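Local coordinates for protein putative glycoside hydrolase (Parabacteroides distasonis ATCC 8503, PDB 3GYC) that probably hydrolyses glycosidic bonds, being a putative cellulase-like glycoside hydrolase with a TIM-barrel fold whose natural substrate is not established, at residues D23-E28 with Q80-P85; L73-N78 with N254-D259; V178-W183 with S211-D216; E232-M237 with V302-W307. All blocks are in the same frame, centred on the assembly; numbering follows the deposited sequence.

Contact 1 of 4, residues D23-E28 with Q80-P85. With EDO (1,2-ethanediol), chain D.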
# COMPACT_ATOMS: atom_id res chain seq x y z
N ASP A 23 6.56 2.38 0.15
CA ASP A 23 6.59 1.82 1.50
C ASP A 23 7.59 2.53 2.43
O ASP A 23 7.53 3.74 2.60
CB ASP A 23 6.81 0.29 1.39
CG ASP A 23 8.06 -0.07 0.52
OD1 ASP A 23 7.92 -0.11 -0.74
OD2 ASP A 23 9.18 -0.25 1.07
N PHE A 24 8.51 1.78 3.03
CA PHE A 24 9.57 2.34 3.87
C PHE A 24 10.90 2.34 3.10
O PHE A 24 11.92 2.83 3.59
CB PHE A 24 9.63 1.59 5.22
CG PHE A 24 9.38 0.11 5.14
CD1 PHE A 24 10.43 -0.79 4.94
CD2 PHE A 24 8.10 -0.40 5.29
CE1 PHE A 24 10.17 -2.20 4.89
CE2 PHE A 24 7.85 -1.77 5.24
CZ PHE A 24 8.89 -2.66 5.03
N SER A 25 10.89 1.87 1.83
CA SER A 25 12.10 1.87 1.03
C SER A 25 12.60 3.30 0.67
O SER A 25 13.79 3.52 0.57
CB SER A 25 11.91 1.03 -0.22
OG SER A 25 11.59 -0.33 0.05
N TRP A 26 11.68 4.26 0.52
CA TRP A 26 12.05 5.61 0.16
C TRP A 26 13.05 6.22 1.14
O TRP A 26 13.91 7.03 0.75
CB TRP A 26 10.76 6.51 0.05
CG TRP A 26 10.16 6.80 1.39
CD1 TRP A 26 9.27 6.05 2.07
CD2 TRP A 26 10.44 7.93 2.24
NE1 TRP A 26 8.99 6.61 3.30
CE2 TRP A 26 9.67 7.78 3.41
CE3 TRP A 26 11.27 9.03 2.12
CZ2 TRP A 26 9.71 8.70 4.44
CZ3 TRP A 26 11.31 9.92 3.12
CH2 TRP A 26 10.54 9.77 4.28
N LEU A 27 12.92 5.86 2.42
CA LEU A 27 13.82 6.39 3.44
C LEU A 27 14.97 5.42 3.72
O LEU A 27 16.10 5.88 3.92
CB LEU A 27 13.03 6.66 4.73
CG LEU A 27 13.77 7.36 5.86
CD1 LEU A 27 14.32 8.71 5.37
CD2 LEU A 27 12.82 7.47 7.12
N GLU A 28 14.69 4.13 3.73
CA GLU A 28 15.68 3.12 4.14
C GLU A 28 16.69 2.66 3.12
O GLU A 28 17.82 2.36 3.48
CB GLU A 28 14.95 1.88 4.66
CG GLU A 28 14.35 2.18 6.01
CD GLU A 28 13.58 1.02 6.60
OE1 GLU A 28 14.06 -0.13 6.53
OE2 GLU A 28 12.54 1.28 7.24
N GLN A 80 13.40 -10.31 1.30
CA GLN A 80 12.75 -9.38 0.34
C GLN A 80 13.55 -8.12 0.10
O GLN A 80 14.39 -7.75 0.95
CB GLN A 80 11.36 -9.00 0.82
CG GLN A 80 10.51 -10.11 1.26
CD GLN A 80 10.29 -11.17 0.18
OE1 GLN A 80 10.35 -10.87 -1.00
NE2 GLN A 80 10.08 -12.41 0.59
N ASP A 81 13.25 -7.41 -0.99
CA ASP A 81 13.97 -6.17 -1.34
C ASP A 81 13.22 -4.84 -1.03
O ASP A 81 13.58 -3.78 -1.55
CB ASP A 81 14.45 -6.21 -2.83
CG ASP A 81 15.66 -7.16 -3.05
OD1 ASP A 81 16.35 -7.54 -2.04
OD2 ASP A 81 15.92 -7.53 -4.23
N TRP A 82 12.18 -4.90 -0.21
CA TRP A 82 11.55 -3.70 0.30
C TRP A 82 12.32 -3.38 1.57
O TRP A 82 12.60 -4.26 2.39
CB TRP A 82 10.10 -3.88 0.64
CG TRP A 82 9.27 -4.21 -0.51
CD1 TRP A 82 8.94 -3.38 -1.54
CD2 TRP A 82 8.67 -5.48 -0.78
NE1 TRP A 82 8.15 -4.07 -2.45
CE2 TRP A 82 7.98 -5.35 -2.00
CE3 TRP A 82 8.64 -6.71 -0.10
CZ2 TRP A 82 7.23 -6.39 -2.54
CZ3 TRP A 82 7.90 -7.75 -0.66
CH2 TRP A 82 7.22 -7.58 -1.86
N GLY A 83 12.65 -2.13 1.74
CA GLY A 83 13.36 -1.73 2.95
C GLY A 83 14.71 -2.39 3.19
O GLY A 83 15.41 -2.77 2.27
N SER A 84 15.03 -2.60 4.47
CA SER A 84 16.36 -3.04 4.88
C SER A 84 16.48 -4.52 5.21
O SER A 84 15.70 -5.03 6.01
CB SER A 84 16.77 -2.23 6.16
OG SER A 84 16.70 -0.84 5.96
N PRO A 85 17.52 -5.20 4.68
CA PRO A 85 17.72 -6.61 4.94
C PRO A 85 18.52 -6.86 6.21
O PRO A 85 18.85 -8.00 6.49
CB PRO A 85 18.56 -7.07 3.74
CG PRO A 85 19.44 -5.86 3.46
CD PRO A 85 18.49 -4.69 3.69
C1 EDO D . 20.33 -5.85 -0.93
O1 EDO D . 19.90 -4.92 -1.95
C2 EDO D . 19.14 -6.61 -0.41
O2 EDO D . 17.98 -5.79 -0.20

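Contact 2 of 4, residues L73-N78 with N254-D259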
# COMPACT_ATOMS: atom_id res chain seq x y z
N LEU A 73 16.79 0.78 13.29
CA LEU A 73 15.67 -0.12 13.01
C LEU A 73 16.12 -1.56 12.86
O LEU A 73 17.20 -1.80 12.32
CB LEU A 73 14.95 0.31 11.73
CG LEU A 73 14.47 1.76 11.63
CD1 LEU A 73 13.80 2.00 10.32
CD2 LEU A 73 13.59 2.21 12.81
N LYS A 74 15.32 -2.50 13.37
CA LYS A 74 15.60 -3.93 13.22
C LYS A 74 14.94 -4.37 11.94
O LYS A 74 13.88 -3.88 11.62
CB LYS A 74 15.02 -4.73 14.38
CG LYS A 74 15.58 -4.28 15.70
CD LYS A 74 15.13 -5.15 16.89
CE LYS A 74 13.74 -4.85 17.36
NZ LYS A 74 13.53 -5.50 18.70
N GLU A 75 15.55 -5.29 11.19
CA GLU A 75 14.95 -5.69 9.91
C GLU A 75 13.69 -6.54 10.09
O GLU A 75 13.52 -7.25 11.09
CB GLU A 75 15.99 -6.41 8.99
CG GLU A 75 16.41 -7.84 9.40
CD GLU A 75 17.44 -7.93 10.54
OE1 GLU A 75 17.85 -6.89 11.13
OE2 GLU A 75 17.87 -9.08 10.82
N VAL A 76 12.78 -6.41 9.13
CA VAL A 76 11.58 -7.22 9.08
C VAL A 76 11.91 -8.58 8.45
O VAL A 76 11.39 -9.63 8.86
CB VAL A 76 10.47 -6.57 8.22
CG1 VAL A 76 9.14 -7.27 8.50
CG2 VAL A 76 10.35 -5.07 8.51
N TRP A 77 12.83 -8.57 7.49
CA TRP A 77 13.21 -9.77 6.72
C TRP A 77 14.56 -9.56 6.05
O TRP A 77 15.06 -8.44 5.95
CB TRP A 77 12.20 -10.01 5.57
CG TRP A 77 11.76 -8.75 4.89
CD1 TRP A 77 12.54 -7.83 4.25
CD2 TRP A 77 10.41 -8.28 4.77
NE1 TRP A 77 11.76 -6.81 3.76
CE2 TRP A 77 10.45 -7.05 4.09
CE3 TRP A 77 9.19 -8.77 5.21
CZ2 TRP A 77 9.29 -6.30 3.81
CZ3 TRP A 77 8.05 -8.03 4.93
CH2 TRP A 77 8.10 -6.81 4.24
N ASN A 78 15.15 -10.64 5.60
CA ASN A 78 16.32 -10.52 4.77
C ASN A 78 16.06 -11.18 3.40
O ASN A 78 16.92 -11.19 2.54
CB ASN A 78 17.58 -11.05 5.49
CG ASN A 78 17.55 -12.54 5.73
OD1 ASN A 78 16.79 -13.29 5.13
ND2 ASN A 78 18.43 -12.98 6.60
N ASN A 254 8.42 -16.96 4.09
CA ASN A 254 9.50 -17.01 5.07
C ASN A 254 10.35 -15.72 5.00
O ASN A 254 10.75 -15.26 3.93
CB ASN A 254 10.35 -18.26 4.92
CG ASN A 254 11.15 -18.54 6.17
OD1 ASN A 254 12.11 -17.83 6.49
ND2 ASN A 254 10.72 -19.54 6.90
N ARG A 255 10.55 -15.10 6.16
CA ARG A 255 11.26 -13.81 6.22
C ARG A 255 12.78 -13.88 6.30
O ARG A 255 13.45 -12.91 5.92
CB ARG A 255 10.73 -13.00 7.41
CG ARG A 255 9.26 -12.73 7.27
CD ARG A 255 8.73 -11.70 8.22
NE ARG A 255 7.41 -11.27 7.78
CZ ARG A 255 6.64 -10.39 8.43
NH1 ARG A 255 7.05 -9.84 9.56
NH2 ARG A 255 5.44 -10.06 7.94
N PHE A 256 13.31 -15.01 6.77
CA PHE A 256 14.75 -15.13 6.99
C PHE A 256 15.46 -16.32 6.36
O PHE A 256 16.67 -16.41 6.44
CB PHE A 256 15.01 -15.13 8.50
CG PHE A 256 14.67 -13.84 9.12
CD1 PHE A 256 15.52 -12.75 8.99
CD2 PHE A 256 13.45 -13.65 9.72
CE1 PHE A 256 15.19 -11.56 9.52
CE2 PHE A 256 13.10 -12.41 10.22
CZ PHE A 256 13.97 -11.39 10.13
N LEU A 257 14.73 -17.27 5.78
CA LEU A 257 15.37 -18.42 5.19
C LEU A 257 15.06 -18.49 3.71
O LEU A 257 13.96 -18.12 3.30
CB LEU A 257 14.95 -19.69 5.87
CG LEU A 257 15.44 -19.87 7.30
CD1 LEU A 257 14.73 -21.08 7.82
CD2 LEU A 257 16.97 -20.00 7.43
N PRO A 258 16.04 -18.99 2.92
CA PRO A 258 15.96 -18.98 1.44
C PRO A 258 15.12 -20.09 0.79
O PRO A 258 14.85 -20.02 -0.39
CB PRO A 258 17.42 -19.10 1.01
CG PRO A 258 18.10 -19.77 2.15
CD PRO A 258 17.39 -19.35 3.40
N ASP A 259 14.72 -21.08 1.56
CA ASP A 259 14.01 -22.25 1.01
C ASP A 259 12.71 -21.96 0.27
O ASP A 259 12.50 -22.51 -0.78
CB ASP A 259 13.81 -23.25 2.13
CG ASP A 259 15.13 -23.56 2.84
OD1 ASP A 259 15.60 -24.72 2.67
OD2 ASP A 259 15.75 -22.64 3.48
O HOH W 1 9.95 -10.01 10.91

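Contact 3 of 4, residues V178-W183 with S211-D216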
# COMPACT_ATOMS: atom_id res chain seq x y z
N VAL A 178 -8.66 -11.43 17.86
CA VAL A 178 -9.13 -10.94 16.56
C VAL A 178 -8.40 -11.72 15.46
O VAL A 178 -9.04 -12.23 14.55
CB VAL A 178 -8.95 -9.42 16.41
CG1 VAL A 178 -9.19 -9.00 14.97
CG2 VAL A 178 -9.91 -8.68 17.35
N GLY A 179 -7.08 -11.81 15.56
CA GLY A 179 -6.28 -12.56 14.59
C GLY A 179 -5.96 -11.82 13.30
O GLY A 179 -6.65 -10.86 12.93
N TRP A 180 -4.92 -12.30 12.61
CA TRP A 180 -4.44 -11.71 11.35
C TRP A 180 -5.57 -11.47 10.34
O TRP A 180 -6.38 -12.35 10.06
CB TRP A 180 -3.30 -12.54 10.69
CG TRP A 180 -2.65 -11.80 9.51
CD1 TRP A 180 -3.19 -11.61 8.26
CD2 TRP A 180 -1.37 -11.14 9.49
NE1 TRP A 180 -2.33 -10.86 7.47
CE2 TRP A 180 -1.20 -10.57 8.20
CE3 TRP A 180 -0.34 -10.97 10.44
CZ2 TRP A 180 -0.06 -9.84 7.84
CZ3 TRP A 180 0.79 -10.26 10.08
CH2 TRP A 180 0.93 -9.70 8.79
N GLY A 181 -5.63 -10.26 9.81
CA GLY A 181 -6.58 -9.91 8.77
C GLY A 181 -8.05 -9.75 9.09
O GLY A 181 -8.79 -9.30 8.21
N ASN A 182 -8.49 -10.07 10.31
CA ASN A 182 -9.93 -9.95 10.65
C ASN A 182 -10.37 -8.56 11.10
O ASN A 182 -10.88 -8.36 12.21
CB ASN A 182 -10.31 -10.99 11.68
CG ASN A 182 -10.02 -12.37 11.20
OD1 ASN A 182 -9.84 -12.58 10.01
ND2 ASN A 182 -9.93 -13.31 12.11
N TRP A 183 -10.24 -7.63 10.18
CA TRP A 183 -10.54 -6.22 10.44
C TRP A 183 -11.99 -5.99 10.81
O TRP A 183 -12.30 -5.03 11.49
CB TRP A 183 -10.20 -5.38 9.22
CG TRP A 183 -11.02 -5.67 7.98
CD1 TRP A 183 -10.68 -6.48 6.95
CD2 TRP A 183 -12.32 -5.15 7.67
NE1 TRP A 183 -11.67 -6.49 6.00
CE2 TRP A 183 -12.70 -5.68 6.43
CE3 TRP A 183 -13.19 -4.27 8.31
CZ2 TRP A 183 -13.90 -5.36 5.81
CZ3 TRP A 183 -14.38 -3.95 7.70
CH2 TRP A 183 -14.73 -4.50 6.47
N SER A 211 -6.03 0.17 5.76
CA SER A 211 -5.94 -0.72 4.60
C SER A 211 -5.98 -2.19 5.01
O SER A 211 -5.46 -2.57 6.05
CB SER A 211 -4.70 -0.43 3.76
OG SER A 211 -3.49 -0.63 4.46
N PHE A 212 -6.61 -2.99 4.15
CA PHE A 212 -6.84 -4.39 4.39
C PHE A 212 -6.36 -5.34 3.28
O PHE A 212 -6.26 -4.95 2.11
CB PHE A 212 -8.34 -4.61 4.57
CG PHE A 212 -9.01 -3.68 5.56
CD1 PHE A 212 -8.44 -3.38 6.78
CD2 PHE A 212 -10.29 -3.21 5.29
CE1 PHE A 212 -9.07 -2.56 7.67
CE2 PHE A 212 -10.95 -2.39 6.19
CZ PHE A 212 -10.33 -2.07 7.39
N ASP A 213 -6.04 -6.59 3.66
CA ASP A 213 -5.70 -7.64 2.71
C ASP A 213 -6.63 -8.88 2.84
O ASP A 213 -6.49 -9.82 2.06
CB ASP A 213 -4.24 -8.08 2.84
CG ASP A 213 -3.92 -8.66 4.24
OD1 ASP A 213 -4.75 -8.54 5.18
OD2 ASP A 213 -2.82 -9.23 4.40
N HIS A 214 -7.56 -8.88 3.79
CA HIS A 214 -8.49 -10.00 3.96
C HIS A 214 -9.24 -10.25 2.64
O HIS A 214 -9.82 -9.31 2.05
CB HIS A 214 -9.47 -9.71 5.08
CG HIS A 214 -10.15 -10.93 5.58
ND1 HIS A 214 -11.35 -11.37 5.06
CD2 HIS A 214 -9.80 -11.82 6.52
CE1 HIS A 214 -11.70 -12.49 5.67
NE2 HIS A 214 -10.78 -12.78 6.57
N GLY A 215 -9.24 -11.50 2.20
CA GLY A 215 -9.78 -11.87 0.88
C GLY A 215 -11.28 -11.83 0.66
O GLY A 215 -11.76 -11.77 -0.48
N ASP A 216 -12.02 -11.86 1.76
CA ASP A 216 -13.47 -11.85 1.71
C ASP A 216 -13.97 -10.42 1.66
O ASP A 216 -14.38 -9.85 2.66
CB ASP A 216 -14.02 -12.57 2.92
CG ASP A 216 -15.51 -12.71 2.89
OD1 ASP A 216 -16.22 -12.17 1.97
OD2 ASP A 216 -15.96 -13.35 3.85
O HOH W 2 -12.03 -8.25 3.28

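Contact 4 of 4, residues E232-M237 with V302-W307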
# COMPACT_ATOMS: atom_id res chain seq x y z
N GLU A 232 -8.55 0.75 0.66
CA GLU A 232 -7.26 0.46 0.04
C GLU A 232 -7.14 -1.04 0.23
O GLU A 232 -6.86 -1.48 1.32
CB GLU A 232 -6.12 1.26 0.70
CG GLU A 232 -4.88 1.51 -0.22
CD GLU A 232 -3.78 0.46 -0.17
OE1 GLU A 232 -3.20 0.27 0.92
OE2 GLU A 232 -3.42 -0.12 -1.22
N HIS A 233 -7.40 -1.83 -0.82
CA HIS A 233 -7.45 -3.26 -0.68
C HIS A 233 -6.35 -3.92 -1.50
O HIS A 233 -6.13 -3.57 -2.66
CB HIS A 233 -8.82 -3.82 -1.06
CG HIS A 233 -9.14 -5.07 -0.31
ND1 HIS A 233 -9.77 -5.04 0.92
CD2 HIS A 233 -8.80 -6.36 -0.53
CE1 HIS A 233 -9.85 -6.27 1.39
NE2 HIS A 233 -9.26 -7.09 0.53
N HIS A 234 -5.64 -4.84 -0.87
CA HIS A 234 -4.51 -5.50 -1.51
C HIS A 234 -5.01 -6.80 -2.15
O HIS A 234 -5.68 -7.58 -1.49
CB HIS A 234 -3.38 -5.74 -0.51
CG HIS A 234 -2.92 -4.48 0.17
ND1 HIS A 234 -2.07 -4.49 1.26
CD2 HIS A 234 -3.21 -3.17 -0.07
CE1 HIS A 234 -1.80 -3.25 1.62
NE2 HIS A 234 -2.51 -2.43 0.85
N ILE A 235 -4.70 -6.99 -3.43
CA ILE A 235 -5.24 -8.11 -4.22
C ILE A 235 -4.18 -8.75 -5.06
O ILE A 235 -3.63 -8.13 -5.97
CB ILE A 235 -6.36 -7.63 -5.19
CG1 ILE A 235 -7.55 -7.10 -4.43
CG2 ILE A 235 -6.88 -8.78 -6.09
CD1 ILE A 235 -8.62 -6.45 -5.33
N TRP A 236 -3.92 -10.02 -4.79
CA TRP A 236 -2.97 -10.81 -5.58
C TRP A 236 -3.57 -12.15 -6.01
O TRP A 236 -4.20 -12.82 -5.21
CB TRP A 236 -1.76 -11.15 -4.77
CG TRP A 236 -0.89 -9.99 -4.34
CD1 TRP A 236 0.08 -9.37 -5.08
CD2 TRP A 236 -0.87 -9.43 -3.06
NE1 TRP A 236 0.70 -8.43 -4.31
CE2 TRP A 236 0.12 -8.42 -3.07
CE3 TRP A 236 -1.61 -9.66 -1.90
CZ2 TRP A 236 0.41 -7.66 -1.93
CZ3 TRP A 236 -1.32 -8.88 -0.75
CH2 TRP A 236 -0.33 -7.90 -0.79
N MSE A 237 -3.33 -12.50 -7.27
CA MSE A 237 -3.67 -13.81 -7.84
C MSE A 237 -3.16 -14.96 -6.97
O MSE A 237 -3.85 -15.99 -6.76
CB MSE A 237 -2.99 -13.93 -9.21
CG MSE A 237 -3.14 -15.31 -9.90
SE MSE A 237 -1.98 -16.81 -9.28
CE MSE A 237 -0.21 -16.21 -9.77
N VAL A 302 -8.66 2.18 -3.80
CA VAL A 302 -7.26 2.32 -4.15
C VAL A 302 -6.62 0.94 -3.93
O VAL A 302 -6.95 0.25 -2.99
CB VAL A 302 -6.48 3.40 -3.27
CG1 VAL A 302 -4.96 3.36 -3.59
CG2 VAL A 302 -7.04 4.82 -3.49
N THR A 303 -5.71 0.53 -4.81
CA THR A 303 -4.96 -0.71 -4.63
C THR A 303 -3.50 -0.37 -4.92
O THR A 303 -3.19 0.14 -6.00
CB THR A 303 -5.49 -1.90 -5.51
OG1 THR A 303 -6.78 -2.34 -5.04
CG2 THR A 303 -4.51 -3.12 -5.45
N THR A 304 -2.60 -0.61 -3.94
CA THR A 304 -1.17 -0.35 -4.11
C THR A 304 -0.34 -1.63 -3.99
O THR A 304 0.86 -1.61 -4.26
CB THR A 304 -0.64 0.69 -3.07
OG1 THR A 304 -0.75 0.15 -1.75
CG2 THR A 304 -1.41 2.03 -3.19
N GLU A 305 -0.98 -2.75 -3.64
CA GLU A 305 -0.31 -4.03 -3.51
C GLU A 305 -1.12 -5.05 -4.32
O GLU A 305 -2.24 -5.36 -3.99
CB GLU A 305 -0.17 -4.39 -2.03
CG GLU A 305 0.59 -3.32 -1.19
CD GLU A 305 1.19 -3.92 0.11
OE1 GLU A 305 1.76 -5.02 0.03
OE2 GLU A 305 1.14 -3.29 1.19
N CYS A 306 -0.50 -5.52 -5.40
CA CYS A 306 -1.17 -6.24 -6.44
C CYS A 306 -0.10 -6.58 -7.49
O CYS A 306 1.06 -6.16 -7.32
CB CYS A 306 -2.18 -5.27 -7.05
SG CYS A 306 -1.34 -3.66 -7.43
N TRP A 307 -0.43 -7.36 -8.54
CA TRP A 307 -1.70 -8.05 -8.74
C TRP A 307 -1.48 -9.55 -8.88
O TRP A 307 -2.45 -10.31 -8.91
CB TRP A 307 -2.42 -7.61 -10.05
CG TRP A 307 -2.87 -6.17 -10.13
CD1 TRP A 307 -2.22 -5.17 -10.74
CD2 TRP A 307 -4.07 -5.60 -9.60
NE1 TRP A 307 -2.90 -3.99 -10.59
CE2 TRP A 307 -4.05 -4.24 -9.91
CE3 TRP A 307 -5.15 -6.12 -8.88
CZ2 TRP A 307 -5.06 -3.38 -9.53
CZ3 TRP A 307 -6.15 -5.27 -8.51
CH2 TRP A 307 -6.10 -3.91 -8.83

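Contact 1 of 4, residues D23-E28 with Q80-P85
Ser25 presents its hydroxyl to the backbone of Gly83, and a short polar relay begins there. Gly83 N donates to Ser25 OG at 2.7 Å in a nearly straight bond, 164° at the hydrogen. Ser25 OG in turn donates to Asp23 OD2 at 2.6 Å, using the syn lone pair of that oxygen. OD2 also accepts from Ser25 N, met from above the carboxylate plane, the bond by which Asp23 caps the turn into helix 25-28. With CG tucked between its backbone N and carbonyl carbon (chi1 52°), Asp23 sets its carboxylate beside Ser25, where OD2 takes both bonds. Asp23 OD1 lies 3.5 Å from Trp82 CD1, the carboxylate standing almost upright to the indole, planes 85° apart. The phenyl ring of Phe24 leans obliquely on the bare backbone of Gly83, Phe24 CD1 to Gly83 CA 3.7 Å; at a positive phi and with no side chain, the glycine leaves that approach clear. At the far end Glu28 OE1 accepts from Ser84 OG at 2.8 Å on its anti side, with a weak extra bond from Ser84 N. Glu28 OE2 turns to Tyr59 and to Arg117, which forms a salt bridge with it, while Trp82 NE1 is held by Asn347 O. Asp81 OD1 accepts a bond from O2 of an ethanediol, probably left from the crystallisation liquor. The contact is buried where barrel strand 17-23 ends. Residues 80-85 belong to the loop that follows strand 71-73; Trp26 reaches from the short helix to strand 53-57 and helix 95-105, and Leu27 and Glu28 lie against strand 88-90.

Contact 2 of 4, residues L73-N78 with N254-D259
Trp77 and Arg255 pass with their backbones close together, and this is the tight part of the contact. Asn78 N donates to Arg255 O at 2.9 Å, almost in line with the carbonyl, and Trp77 CB rests 3.2 Å from Arg255 O. The extended chain of Arg255 carries its guanidinium past Val76, whose CG1 touches Arg255 NH1 at 3.5 Å over the flat face; the indole of Trp77 brings its edge to that same face, planes 88° apart. A water in the guanidinium plane donates to Val76 O and accepts from Arg255 NH1, and a weak bond ties NH2 to Ser166. Two excursions at the C-terminal end of the TIM barrel are joined here, one between strands 71-73 and 88-90, the other between helices 240-249 and 259-273. Toward solvent the packing is looser. Phe256, the exposed member, turns its ring back to the other segment: Trp77 CA sits over its face in a CH-pi contact, 4.2 Å from the Phe256 centroid, while Asn78 ND2 and Glu75 CG meet the rim. Asn254 OD1 shapes the backbone that carries the ring, taking Phe256 N and Leu257 N from opposite faces of the amide plane; the first bond closes an Asx turn, the second extends it to an Asx motif.

Contact 3 of 4, residues V178-W183 with S211-D216
Trp183 and Phe212 stack face to face: the centroids of the indole five-membered ring and the phenyl ring are 3.6 Å apart, with planes only 3° apart. Within the overlap Trp183 CD2 sits 3.4 Å from Phe212 CE2, and beyond it Trp183 CB lies over the phenyl face as a CH-pi donor. Holding CG between its backbone N and carbonyl carbon (chi1 65°), Trp183 lays the indole flat on its partner; Met192 of helix 186-200 touches both side chains. These two loops follow the fourth and fifth strands of the (beta/alpha)8 barrel, 153-157 and 208-209. A type II turn from Gly179 to Asn182 shapes the first, and Asn182 ND2 bonds back to Val178 O. Other contacts are polar approaches without hydrogen bonds. Gly181 O lies beside the imidazole, 3.2 Å from His214 CD2 and oblique to the ring, and Asn182 OD1 is 3.6 Å from His214 CD2. Asp213 OD2 lies in the plane of the Trp180 indole, 3.5 Å from Trp180 NE1, where the N-H polarity would suit the carboxylate, although too far for a hydrogen bond. One water at the indole edge accepts from Trp183 NE1 and donates to His214 O at 2.7 Å, and weakly to Asp216 O.

Contact 4 of 4, residues E232-M237 with V302-W307
Glu305 runs over the face of the His234 imidazole, its CG 3.7 Å from the ring centroid and almost on the normal. Farther along, Glu305 OE2 comes within 3.0 Å of His234 CE1, the carboxylate tilted 35° to the ring. On its other flank Glu305 CB touches Trp236 CZ2 at 3.3 Å, and OE1 lies in the indole plane, at the rim. The next shell fixes the imidazole. His234 NE2 donates to Glu232 OE1 at 2.8 Å on the syn side. Glu232 OE2 is gripped twice, by the backbone N of Thr304 and by its hydroxyl, Thr304 OG1 to Glu232 OE2 being 2.7 Å; the bend at chi2 (-91°) turns Glu232 toward both partners. This is the C-terminal end of barrel strands six and seven, 231-232 and 301-303. In clan GH-A enzymes a catalytic glutamate follows strand seven; the position of Glu305 is consistent with that, though its role here is unproven. Arg55 forms a salt bridge with Glu305, Glu161 binds His234 ND1 and Asn347 holds Trp236 NE1. Backbone bonds set the outer frame: His233 N to Val302 O, Ile235 N to Glu305 O at 3.0 Å, and selenomethionine Met237 N to Trp307 O at 2.9 Å. A cis peptide precedes Trp307; Ile235 O, buried without a hydrogen-bond partner, receives CA-H contacts from Cys306 and Trp307.

Contacts 1 and 4 are buried at barrel strand ends, contact 3 is partly buried and contact 2 lies at the surface. Contact 4 alone among them pairs neighbouring barrel strands, by backbone bonds and carboxylate networks; contact 1 relies on side chains gripping a loop, contact 3 on a ring stack and a water, contact 2 on one backbone bond, a CH-pi contact and a water bridge. Contacts 1 and 2 share the excursion between strands 71-73 and 88-90 and meet where Trp77 NE1 bonds Trp82 O. Contacts 3 and 4 join through His214 O with His233 NE2 and Phe212 O with His234 N. Contacts 1 and 4 do not touch: centres about 19 Å apart, nearest atoms about 6 Å.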